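Local coordinates for protein aminotransferase (Psychrobacter arcticus 273-4, PDB 3IF2) that probably transfers amino groups between amino acids and keto acids, with valine-pyruvate transamination its likely reaction, using bound pyridoxal 5'-phosphate as cofactor, at residues L51-L59 and A314-R324; V178-Y189 and M358-W369. One frame throughout, in Å; residues are numbered along the deposited sequence.

Contact 1: L51-L59 and A314-R324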
loop_
_atom_site.group_PDB
_atom_site.type_symbol
_atom_site.label_atom_id
_atom_site.label_comp_id
_atom_site.label_asym_id
_atom_site.label_seq_id
_atom_site.Cartn_x
_atom_site.Cartn_y
_atom_site.Cartn_z
ATOM N N LEU A 51 -5.217 -26.370 0.764
ATOM C CA LEU A 51 -3.771 -26.212 0.997
ATOM C C LEU A 51 -3.461 -24.935 1.801
ATOM O O LEU A 51 -2.623 -24.953 2.711
ATOM C CB LEU A 51 -2.980 -26.221 -0.308
ATOM C CG LEU A 51 -1.453 -25.976 -0.253
ATOM C CD1 LEU A 51 -0.722 -26.848 0.790
ATOM C CD2 LEU A 51 -0.878 -26.173 -1.646
ATOM N N PHE A 52 -4.131 -23.841 1.436
ATOM C CA PHE A 52 -4.012 -22.596 2.157
ATOM C C PHE A 52 -4.441 -22.727 3.617
ATOM O O PHE A 52 -3.724 -22.236 4.492
ATOM C CB PHE A 52 -4.785 -21.440 1.476
ATOM C CG PHE A 52 -4.196 -20.961 0.141
ATOM C CD1 PHE A 52 -2.823 -21.098 -0.193
ATOM C CD2 PHE A 52 -5.008 -20.250 -0.733
ATOM C CE1 PHE A 52 -2.324 -20.628 -1.407
ATOM C CE2 PHE A 52 -4.496 -19.761 -1.947
ATOM C CZ PHE A 52 -3.146 -19.954 -2.277
ATOM N N LEU A 53 -5.570 -23.388 3.876
ATOM C CA LEU A 53 -6.064 -23.562 5.257
ATOM C C LEU A 53 -5.094 -24.369 6.099
ATOM O O LEU A 53 -4.834 -24.020 7.245
ATOM C CB LEU A 53 -7.464 -24.217 5.297
ATOM C CG LEU A 53 -8.202 -24.232 6.637
ATOM C CD1 LEU A 53 -8.131 -22.860 7.365
ATOM C CD2 LEU A 53 -9.624 -24.700 6.442
ATOM N N GLU A 54 -4.542 -25.427 5.509
ATOM C CA GLU A 54 -3.509 -26.260 6.154
ATOM C C GLU A 54 -2.282 -25.428 6.522
ATOM O O GLU A 54 -1.784 -25.519 7.643
ATOM C CB GLU A 54 -3.117 -27.429 5.236
ATOM C CG GLU A 54 -1.851 -28.221 5.594
ATOM C CD GLU A 54 -1.543 -29.236 4.518
ATOM O OE1 GLU A 54 -2.369 -30.157 4.331
ATOM O OE2 GLU A 54 -0.495 -29.102 3.847
ATOM N N THR A 55 -1.799 -24.647 5.567
ATOM C CA THR A 55 -0.624 -23.796 5.802
ATOM C C THR A 55 -0.900 -22.789 6.943
ATOM O O THR A 55 -0.097 -22.671 7.858
ATOM C CB THR A 55 -0.169 -23.076 4.521
ATOM O OG1 THR A 55 -0.011 -24.037 3.466
ATOM C CG2 THR A 55 1.132 -22.370 4.748
ATOM N N TYR A 56 -2.062 -22.135 6.877
ATOM C CA TYR A 56 -2.543 -21.175 7.880
ATOM C C TYR A 56 -2.534 -21.745 9.293
ATOM O O TYR A 56 -2.074 -21.082 10.226
ATOM C CB TYR A 56 -3.971 -20.773 7.526
ATOM C CG TYR A 56 -4.650 -19.774 8.431
ATOM C CD1 TYR A 56 -4.544 -18.414 8.175
ATOM C CD2 TYR A 56 -5.441 -20.185 9.491
ATOM C CE1 TYR A 56 -5.170 -17.479 8.983
ATOM C CE2 TYR A 56 -6.083 -19.259 10.321
ATOM C CZ TYR A 56 -5.950 -17.899 10.063
ATOM O OH TYR A 56 -6.602 -16.973 10.842
ATOM N N LYS A 57 -3.073 -22.957 9.439
ATOM C CA LYS A 57 -3.099 -23.638 10.723
ATOM C C LYS A 57 -1.673 -23.931 11.190
ATOM O O LYS A 57 -1.332 -23.609 12.345
ATOM C CB LYS A 57 -3.918 -24.930 10.657
ATOM C CG LYS A 57 -5.405 -24.741 10.489
ATOM C CD LYS A 57 -6.108 -26.067 10.272
ATOM C CE LYS A 57 -7.650 -25.918 10.303
ATOM N NZ LYS A 57 -8.240 -25.558 11.660
ATOM N N ALA A 58 -0.847 -24.491 10.296
ATOM C CA ALA A 58 0.543 -24.831 10.619
ATOM C C ALA A 58 1.312 -23.615 11.151
ATOM O O ALA A 58 1.993 -23.742 12.167
ATOM C CB ALA A 58 1.276 -25.466 9.440
ATOM N N LEU A 59 1.176 -22.450 10.500
ATOM C CA LEU A 59 1.809 -21.197 10.978
ATOM C C LEU A 59 1.361 -20.730 12.380
ATOM O O LEU A 59 2.097 -20.009 13.036
ATOM C CB LEU A 59 1.612 -20.042 10.007
ATOM C CG LEU A 59 2.292 -20.148 8.657
ATOM C CD1 LEU A 59 1.986 -18.834 7.939
ATOM C CD2 LEU A 59 3.800 -20.384 8.764
ATOM N N ALA A 314 3.902 -14.740 4.493
ATOM C CA ALA A 314 3.901 -15.760 5.542
ATOM C C ALA A 314 3.290 -17.072 5.044
ATOM O O ALA A 314 3.873 -18.129 5.264
ATOM C CB ALA A 314 3.210 -15.255 6.795
ATOM N N ILE A 315 2.155 -16.999 4.348
ATOM C CA ILE A 315 1.525 -18.204 3.784
ATOM C C ILE A 315 2.396 -18.821 2.693
ATOM O O ILE A 315 2.631 -20.034 2.710
ATOM C CB ILE A 315 0.077 -17.968 3.184
ATOM C CG1 ILE A 315 -1.026 -18.166 4.210
ATOM C CG2 ILE A 315 -0.276 -19.035 2.132
ATOM C CD1 ILE A 315 -0.877 -17.390 5.379
ATOM N N ALA A 316 2.860 -17.984 1.768
ATOM C CA ALA A 316 3.547 -18.445 0.560
ATOM C C ALA A 316 4.960 -18.954 0.757
ATOM O O ALA A 316 5.406 -19.802 -0.031
ATOM C CB ALA A 316 3.522 -17.356 -0.506
ATOM N N THR A 317 5.647 -18.469 1.798
ATOM C CA THR A 317 7.054 -18.845 2.079
ATOM C C THR A 317 7.310 -20.369 2.078
ATOM O O THR A 317 8.142 -20.813 1.302
ATOM C CB THR A 317 7.600 -18.137 3.362
ATOM O OG1 THR A 317 7.649 -16.726 3.126
ATOM C CG2 THR A 317 8.992 -18.629 3.765
ATOM N N PRO A 318 6.577 -21.160 2.905
ATOM C CA PRO A 318 6.795 -22.600 2.892
ATOM C C PRO A 318 6.397 -23.290 1.589
ATOM O O PRO A 318 7.038 -24.269 1.226
ATOM C CB PRO A 318 5.950 -23.111 4.080
ATOM C CG PRO A 318 4.950 -22.055 4.324
ATOM C CD PRO A 318 5.686 -20.781 4.017
ATOM N N LEU A 319 5.374 -22.784 0.902
ATOM C CA LEU A 319 4.929 -23.351 -0.383
ATOM C C LEU A 319 5.947 -23.061 -1.518
ATOM O O LEU A 319 5.963 -23.784 -2.533
ATOM C CB LEU A 319 3.510 -22.866 -0.760
ATOM C CG LEU A 319 2.381 -23.006 0.285
ATOM C CD1 LEU A 319 1.062 -22.455 -0.233
ATOM C CD2 LEU A 319 2.188 -24.432 0.736
ATOM N N VAL A 320 6.761 -22.000 -1.367
ATOM C CA VAL A 320 7.859 -21.678 -2.320
ATOM C C VAL A 320 9.050 -22.598 -1.992
ATOM O O VAL A 320 9.610 -23.243 -2.898
ATOM C CB VAL A 320 8.274 -20.162 -2.261
ATOM C CG1 VAL A 320 9.562 -19.903 -3.008
ATOM C CG2 VAL A 320 7.173 -19.288 -2.781
ATOM N N ALA A 321 9.402 -22.678 -0.701
ATOM C CA ALA A 321 10.497 -23.540 -0.204
ATOM C C ALA A 321 10.423 -24.979 -0.688
ATOM O O ALA A 321 11.454 -25.553 -1.064
ATOM C CB ALA A 321 10.581 -23.522 1.327
ATOM N N ASN A 322 9.225 -25.551 -0.717
ATOM C CA ASN A 322 9.057 -26.962 -1.130
ATOM C C ASN A 322 8.432 -27.173 -2.534
ATOM O O ASN A 322 7.956 -28.273 -2.840
ATOM C CB ASN A 322 8.256 -27.706 -0.041
ATOM C CG ASN A 322 6.783 -27.299 0.011
ATOM O OD1 ASN A 322 6.269 -26.568 -0.852
ATOM N ND2 ASN A 322 6.095 -27.792 1.015
ATOM N N ASP A 323 8.398 -26.109 -3.343
ATOM C CA ASP A 323 7.780 -26.102 -4.683
ATOM C C ASP A 323 6.277 -26.435 -4.760
ATOM O O ASP A 323 5.757 -26.566 -5.871
ATOM C CB ASP A 323 8.579 -26.964 -5.696
ATOM C CG ASP A 323 9.956 -26.383 -6.035
ATOM O OD1 ASP A 323 10.218 -25.181 -5.797
ATOM O OD2 ASP A 323 10.796 -27.149 -6.578
ATOM N N ARG A 324 5.558 -26.509 -3.636
ATOM C CA ARG A 324 4.115 -26.801 -3.695
ATOM C C ARG A 324 3.335 -25.679 -4.365
ATOM O O ARG A 324 2.262 -25.947 -4.887
ATOM C CB ARG A 324 3.497 -27.170 -2.334
ATOM C CG ARG A 324 3.907 -28.552 -1.819
ATOM C CD ARG A 324 3.148 -28.949 -0.559
ATOM N NE ARG A 324 1.790 -29.421 -0.879
ATOM C CZ ARG A 324 0.880 -29.854 0.010
ATOM N NH1 ARG A 324 1.126 -29.856 1.337
ATOM N NH2 ARG A 324 -0.316 -30.275 -0.440
#
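Leu51 lies beneath the Arg324 guanidinium, its CD1 centred under one face and 3.5 Å from CZ of Arg324. With CG trans to the backbone N (chi1 176°), Leu51 also sends CD1 to meet CD2 of Leu319 tip to tip at 3.8 Å. Arg324 bends at its third torsion, and NH1 makes a weak, poorly aligned hydrogen bond of 3.1 Å to OE2 of Glu54; the pair counts as a salt bridge, with the carboxylate turned 49° from the guanidinium plane. The axes of helical segments 51-59 and 314-321 approach to 9.5 Å and run 107° apart, so the two pack steeply across each other; in this PLP-dependent aminotransferase, helix 46-60 also reaches the dimer interface, where Tyr56 stacks on Tyr56 of the second subunit. Ile315, with the largest buried area of the contact, sits where the helices come close. Its CG2 meets CD1 of Phe52 at 4.0 Å, while its CD1 touches CD1 of Leu59. Leu319 CD1 comes to the edge of the Phe52 ring. Between these groups Thr55 turns CG2 onto the carbonyl O of Ile315, 3.4 Å away, and its OG1 bonds back to Leu51 O at 2.9 Å, from the face opposite the one used by its own backbone N.

Contact 2: V178-Y189 and M358-W369; sequences VTHDGEEGFFKY and MIHKPEGAIFLW
Phe187 and His360 pair in register as parallel strands, 186-189 beside 358-360. Backbone hydrogen bonds run from Ile359 N to Gly185 O, Phe187 N to Ile359 O, and Lys361 N to Phe187 O, the last nearly straight (170°) at 2.9 Å.

Phe187, Tyr189, His360 and Trp369 form an aromatic cluster. With CG between its backbone N and carbonyl carbon (chi1 66°), Phe187 takes CA of His360 over one ring face in a CH-pi contact and the imidazole edge in a T-shaped pair, centroids 5.3 Å apart. Pro362 CD sits over the His180 ring, 3.6 Å from its centroid.

His360 NE2 accepts from Tyr189 N at 3.3 Å, well out of the ring plane, while ND1 donates to Lys361 O. Replacing His360 by alanine is likely to leave the Tyr189 N-H without its acceptor and a gap against the Phe187 ring. Trp369 NE1 donates to Tyr189 OH at 2.8 Å, in the indole plane; that hydroxyl also bonds His410. Lys188 NZ bridges to the syn lone pair of Glu363 OE1 and also bonds Asn221; Glu363 OE1 also accepts from Val222 N.

In the mixed sheet, strand 183-190 lies between 174-180 and 357-360; Val345 of helix 324-351 packs on Phe186.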
loop_
_atom_site.group_PDB
_atom_site.type_symbol
_atom_site.label_atom_id
_atom_site.label_comp_id
_atom_site.label_asym_id
_atom_site.label_seq_id
_atom_site.Cartn_x
_atom_site.Cartn_y
_atom_site.Cartn_z
ATOM N N VAL A 178 -6.819 -17.160 -36.535
ATOM C CA VAL A 178 -6.227 -18.404 -36.095
ATOM C C VAL A 178 -7.334 -19.402 -35.803
ATOM O O VAL A 178 -8.524 -19.067 -35.873
ATOM C CB VAL A 178 -5.351 -18.175 -34.819
ATOM C CG1 VAL A 178 -4.268 -17.153 -35.101
ATOM C CG2 VAL A 178 -6.206 -17.748 -33.607
ATOM N N THR A 179 -6.930 -20.625 -35.476
ATOM C CA THR A 179 -7.860 -21.690 -35.146
ATOM C C THR A 179 -7.710 -22.052 -33.647
ATOM O O THR A 179 -6.695 -21.717 -33.020
ATOM C CB THR A 179 -7.620 -22.876 -36.102
ATOM O OG1 THR A 179 -8.781 -23.707 -36.115
ATOM C CG2 THR A 179 -6.341 -23.689 -35.735
ATOM N N HIS A 180 -8.743 -22.659 -33.059
ATOM C CA HIS A 180 -8.683 -23.145 -31.661
ATOM C C HIS A 180 -9.547 -24.402 -31.503
ATOM O O HIS A 180 -10.760 -24.347 -31.736
ATOM C CB HIS A 180 -9.098 -22.052 -30.650
ATOM C CG HIS A 180 -8.884 -22.431 -29.207
ATOM N ND1 HIS A 180 -7.632 -22.508 -28.632
ATOM C CD2 HIS A 180 -9.763 -22.741 -28.221
ATOM C CE1 HIS A 180 -7.745 -22.853 -27.360
ATOM N NE2 HIS A 180 -9.027 -23.006 -27.086
ATOM N N ASP A 181 -8.911 -25.517 -31.115
ATOM C CA ASP A 181 -9.576 -26.820 -30.905
ATOM C C ASP A 181 -10.369 -27.264 -32.148
ATOM O O ASP A 181 -11.567 -27.555 -32.077
ATOM C CB ASP A 181 -10.446 -26.772 -29.628
ATOM C CG ASP A 181 -9.638 -26.441 -28.367
ATOM O OD1 ASP A 181 -8.405 -26.282 -28.463
ATOM O OD2 ASP A 181 -10.229 -26.317 -27.275
ATOM N N GLY A 182 -9.671 -27.274 -33.286
ATOM C CA GLY A 182 -10.233 -27.631 -34.593
ATOM C C GLY A 182 -11.337 -26.722 -35.123
ATOM O O GLY A 182 -12.105 -27.132 -36.000
ATOM N N GLU A 183 -11.411 -25.487 -34.622
ATOM C CA GLU A 183 -12.468 -24.548 -35.012
ATOM C C GLU A 183 -11.980 -23.145 -35.344
ATOM O O GLU A 183 -10.957 -22.662 -34.817
ATOM C CB GLU A 183 -13.513 -24.441 -33.909
ATOM C CG GLU A 183 -14.344 -25.677 -33.731
ATOM C CD GLU A 183 -15.495 -25.441 -32.774
ATOM O OE1 GLU A 183 -15.246 -24.940 -31.640
ATOM O OE2 GLU A 183 -16.645 -25.754 -33.162
ATOM N N GLU A 184 -12.770 -22.496 -36.198
ATOM C CA GLU A 184 -12.520 -21.140 -36.656
ATOM C C GLU A 184 -13.444 -20.214 -35.864
ATOM O O GLU A 184 -14.236 -20.665 -35.000
ATOM C CB GLU A 184 -12.684 -21.065 -38.178
ATOM C CG GLU A 184 -11.771 -22.100 -38.845
ATOM C CD GLU A 184 -11.658 -21.971 -40.334
ATOM O OE1 GLU A 184 -12.700 -21.807 -41.021
ATOM O OE2 GLU A 184 -10.508 -22.082 -40.817
ATOM N N GLY A 185 -13.318 -18.922 -36.141
ATOM C CA GLY A 185 -14.009 -17.885 -35.386
ATOM C C GLY A 185 -13.141 -17.420 -34.229
ATOM O O GLY A 185 -13.672 -17.001 -33.208
ATOM N N PHE A 186 -11.813 -17.507 -34.400
ATOM C CA PHE A 186 -10.818 -17.048 -33.427
ATOM C C PHE A 186 -9.772 -16.148 -34.076
ATOM O O PHE A 186 -9.621 -16.132 -35.289
ATOM C CB PHE A 186 -10.098 -18.211 -32.720
ATOM C CG PHE A 186 -11.007 -19.119 -31.948
ATOM C CD1 PHE A 186 -11.622 -20.213 -32.577
ATOM C CD2 PHE A 186 -11.241 -18.908 -30.583
ATOM C CE1 PHE A 186 -12.477 -21.084 -31.857
ATOM C CE2 PHE A 186 -12.099 -19.776 -29.849
ATOM C CZ PHE A 186 -12.712 -20.863 -30.490
ATOM N N PHE A 187 -9.056 -15.406 -33.234
ATOM C CA PHE A 187 -8.007 -14.484 -33.678
ATOM C C PHE A 187 -6.944 -14.254 -32.606
ATOM O O PHE A 187 -7.143 -14.591 -31.439
ATOM C CB PHE A 187 -8.620 -13.157 -34.142
ATOM C CG PHE A 187 -9.284 -12.344 -33.044
ATOM C CD1 PHE A 187 -10.536 -12.696 -32.553
ATOM C CD2 PHE A 187 -8.689 -11.183 -32.562
ATOM C CE1 PHE A 187 -11.168 -11.937 -31.561
ATOM C CE2 PHE A 187 -9.316 -10.403 -31.572
ATOM C CZ PHE A 187 -10.550 -10.791 -31.064
ATOM N N LYS A 188 -5.807 -13.715 -33.038
ATOM C CA LYS A 188 -4.684 -13.417 -32.167
ATOM C C LYS A 188 -4.102 -12.069 -32.543
ATOM O O LYS A 188 -3.751 -11.845 -33.710
ATOM C CB LYS A 188 -3.580 -14.484 -32.317
ATOM C CG LYS A 188 -2.504 -14.498 -31.162
ATOM C CD LYS A 188 -1.175 -15.159 -31.582
ATOM C CE LYS A 188 -0.197 -15.441 -30.432
ATOM N NZ LYS A 188 -0.002 -14.359 -29.401
ATOM N N TYR A 189 -4.000 -11.181 -31.555
ATOM C CA TYR A 189 -3.342 -9.890 -31.717
ATOM C C TYR A 189 -1.836 -10.163 -31.817
ATOM O O TYR A 189 -1.337 -11.072 -31.128
ATOM C CB TYR A 189 -3.601 -8.957 -30.520
ATOM C CG TYR A 189 -5.027 -8.478 -30.355
ATOM C CD1 TYR A 189 -5.650 -7.730 -31.354
ATOM C CD2 TYR A 189 -5.731 -8.681 -29.156
ATOM C CE1 TYR A 189 -6.962 -7.248 -31.197
ATOM C CE2 TYR A 189 -7.051 -8.206 -28.994
ATOM C CZ TYR A 189 -7.642 -7.482 -30.019
ATOM O OH TYR A 189 -8.919 -7.027 -29.860
HETATM N N MSE A 358 -16.215 -13.186 -33.062
HETATM C CA MSE A 358 -14.848 -13.691 -33.081
HETATM C C MSE A 358 -14.478 -13.733 -31.584
HETATM O O MSE A 358 -14.931 -12.885 -30.803
HETATM C CB MSE A 358 -13.910 -12.765 -33.849
HETATM C CG MSE A 358 -14.270 -12.545 -35.305
HETATM SE SE MSE A 358 -13.909 -14.103 -36.407
HETATM C CE MSE A 358 -11.967 -14.006 -36.512
ATOM N N ILE A 359 -13.699 -14.741 -31.194
ATOM C CA ILE A 359 -13.216 -14.925 -29.830
ATOM C C ILE A 359 -11.694 -14.920 -29.906
ATOM O O ILE A 359 -11.138 -15.546 -30.779
ATOM C CB ILE A 359 -13.730 -16.262 -29.242
ATOM C CG1 ILE A 359 -15.263 -16.242 -29.151
ATOM C CG2 ILE A 359 -13.130 -16.540 -27.848
ATOM C CD1 ILE A 359 -15.882 -17.556 -28.695
ATOM N N HIS A 360 -11.011 -14.199 -29.020
ATOM C CA HIS A 360 -9.550 -14.200 -29.049
ATOM C C HIS A 360 -9.116 -15.585 -28.581
ATOM O O HIS A 360 -9.764 -16.145 -27.685
ATOM C CB HIS A 360 -8.965 -13.113 -28.149
ATOM C CG HIS A 360 -7.495 -12.894 -28.340
ATOM N ND1 HIS A 360 -6.549 -13.773 -27.873
ATOM C CD2 HIS A 360 -6.810 -11.880 -28.921
ATOM C CE1 HIS A 360 -5.344 -13.322 -28.170
ATOM N NE2 HIS A 360 -5.474 -12.170 -28.798
ATOM N N LYS A 361 -8.082 -16.151 -29.219
ATOM C CA LYS A 361 -7.571 -17.462 -28.825
ATOM C C LYS A 361 -7.190 -17.360 -27.333
ATOM O O LYS A 361 -6.340 -16.539 -26.991
ATOM C CB LYS A 361 -6.395 -17.970 -29.711
ATOM C CG LYS A 361 -5.552 -19.116 -29.065
ATOM C CD LYS A 361 -4.563 -19.925 -29.945
ATOM C CE LYS A 361 -5.016 -21.380 -30.048
ATOM N NZ LYS A 361 -4.077 -22.308 -30.747
ATOM N N PRO A 362 -7.825 -18.181 -26.455
ATOM C CA PRO A 362 -7.555 -18.092 -25.021
ATOM C C PRO A 362 -6.259 -18.782 -24.667
ATOM O O PRO A 362 -6.257 -19.958 -24.389
ATOM C CB PRO A 362 -8.776 -18.782 -24.397
ATOM C CG PRO A 362 -9.162 -19.818 -25.415
ATOM C CD PRO A 362 -8.719 -19.321 -26.764
ATOM N N GLU A 363 -5.159 -18.052 -24.727
ATOM C CA GLU A 363 -3.820 -18.595 -24.411
ATOM C C GLU A 363 -3.429 -18.436 -22.931
ATOM O O GLU A 363 -2.333 -18.880 -22.546
ATOM C CB GLU A 363 -2.740 -17.906 -25.267
ATOM C CG GLU A 363 -3.004 -17.944 -26.749
ATOM C CD GLU A 363 -1.859 -17.401 -27.572
ATOM O OE1 GLU A 363 -1.574 -16.182 -27.522
ATOM O OE2 GLU A 363 -1.253 -18.203 -28.303
ATOM N N GLY A 364 -4.291 -17.804 -22.120
ATOM C CA GLY A 364 -4.012 -17.577 -20.723
ATOM C C GLY A 364 -4.916 -16.592 -20.011
ATOM O O GLY A 364 -5.861 -16.049 -20.609
ATOM N N ALA A 365 -4.608 -16.354 -18.728
ATOM C CA ALA A 365 -5.396 -15.470 -17.869
ATOM C C ALA A 365 -6.816 -16.043 -17.667
ATOM O O ALA A 365 -7.077 -17.178 -18.059
ATOM C CB ALA A 365 -5.405 -14.019 -18.405
ATOM N N ILE A 366 -7.722 -15.257 -17.098
ATOM C CA ILE A 366 -9.025 -15.746 -16.635
ATOM C C ILE A 366 -10.222 -15.084 -17.310
ATOM O O ILE A 366 -11.312 -14.998 -16.722
ATOM C CB ILE A 366 -9.078 -15.580 -15.067
ATOM C CG1 ILE A 366 -9.070 -14.098 -14.621
ATOM C CG2 ILE A 366 -7.873 -16.316 -14.420
ATOM C CD1 ILE A 366 -9.238 -13.882 -13.099
ATOM N N PHE A 367 -10.025 -14.644 -18.551
ATOM C CA PHE A 367 -11.038 -13.918 -19.324
ATOM C C PHE A 367 -11.153 -14.418 -20.744
ATOM O O PHE A 367 -10.182 -14.943 -21.288
ATOM C CB PHE A 367 -10.656 -12.435 -19.465
ATOM C CG PHE A 367 -10.252 -11.778 -18.189
ATOM C CD1 PHE A 367 -11.212 -11.369 -17.260
ATOM C CD2 PHE A 367 -8.903 -11.553 -17.905
ATOM C CE1 PHE A 367 -10.835 -10.755 -16.052
ATOM C CE2 PHE A 367 -8.515 -10.932 -16.697
ATOM C CZ PHE A 367 -9.485 -10.531 -15.776
ATOM N N LEU A 368 -12.345 -14.254 -21.324
ATOM C CA LEU A 368 -12.549 -14.404 -22.781
ATOM C C LEU A 368 -12.798 -12.964 -23.347
ATOM O O LEU A 368 -13.529 -12.142 -22.745
ATOM C CB LEU A 368 -13.674 -15.390 -23.147
ATOM C CG LEU A 368 -13.341 -16.891 -23.002
ATOM C CD1 LEU A 368 -14.571 -17.725 -23.222
ATOM C CD2 LEU A 368 -12.247 -17.344 -23.940
ATOM N N TRP A 369 -12.161 -12.674 -24.475
ATOM C CA TRP A 369 -12.250 -11.380 -25.161
ATOM C C TRP A 369 -13.040 -11.625 -26.442
ATOM O O TRP A 369 -12.543 -12.299 -27.344
ATOM C CB TRP A 369 -10.839 -10.884 -25.434
ATOM C CG TRP A 369 -10.678 -9.548 -26.095
ATOM C CD1 TRP A 369 -10.226 -9.310 -27.361
ATOM C CD2 TRP A 369 -10.910 -8.270 -25.512
ATOM N NE1 TRP A 369 -10.175 -7.975 -27.601
ATOM C CE2 TRP A 369 -10.599 -7.307 -26.488
ATOM C CE3 TRP A 369 -11.370 -7.841 -24.257
ATOM C CZ2 TRP A 369 -10.711 -5.937 -26.250
ATOM C CZ3 TRP A 369 -11.492 -6.466 -24.022
ATOM C CH2 TRP A 369 -11.161 -5.536 -25.018
#

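In the fold
Contacts 1 and 2 lie well apart in the subunit: their centres are 35 Å from each other, the nearest atoms about 13 Å apart. Their segments alternate along the chain, and helix 324-351 joins segment 314-324 to segment 358-369; the same helix touches both contacts, through Leu328 at Leu51 and Phe52 and through Val345 at Phe186. Neither contact lines the cofactor site directly. The Phe52 side chain is about 13 Å from a bound PLP and about 10 Å from the side chain of Lys276; that of Trp369 is about 12 Å from a bound PLP and about 7 Å from the side chain of Asn217. Contact 1 alone borders the second subunit.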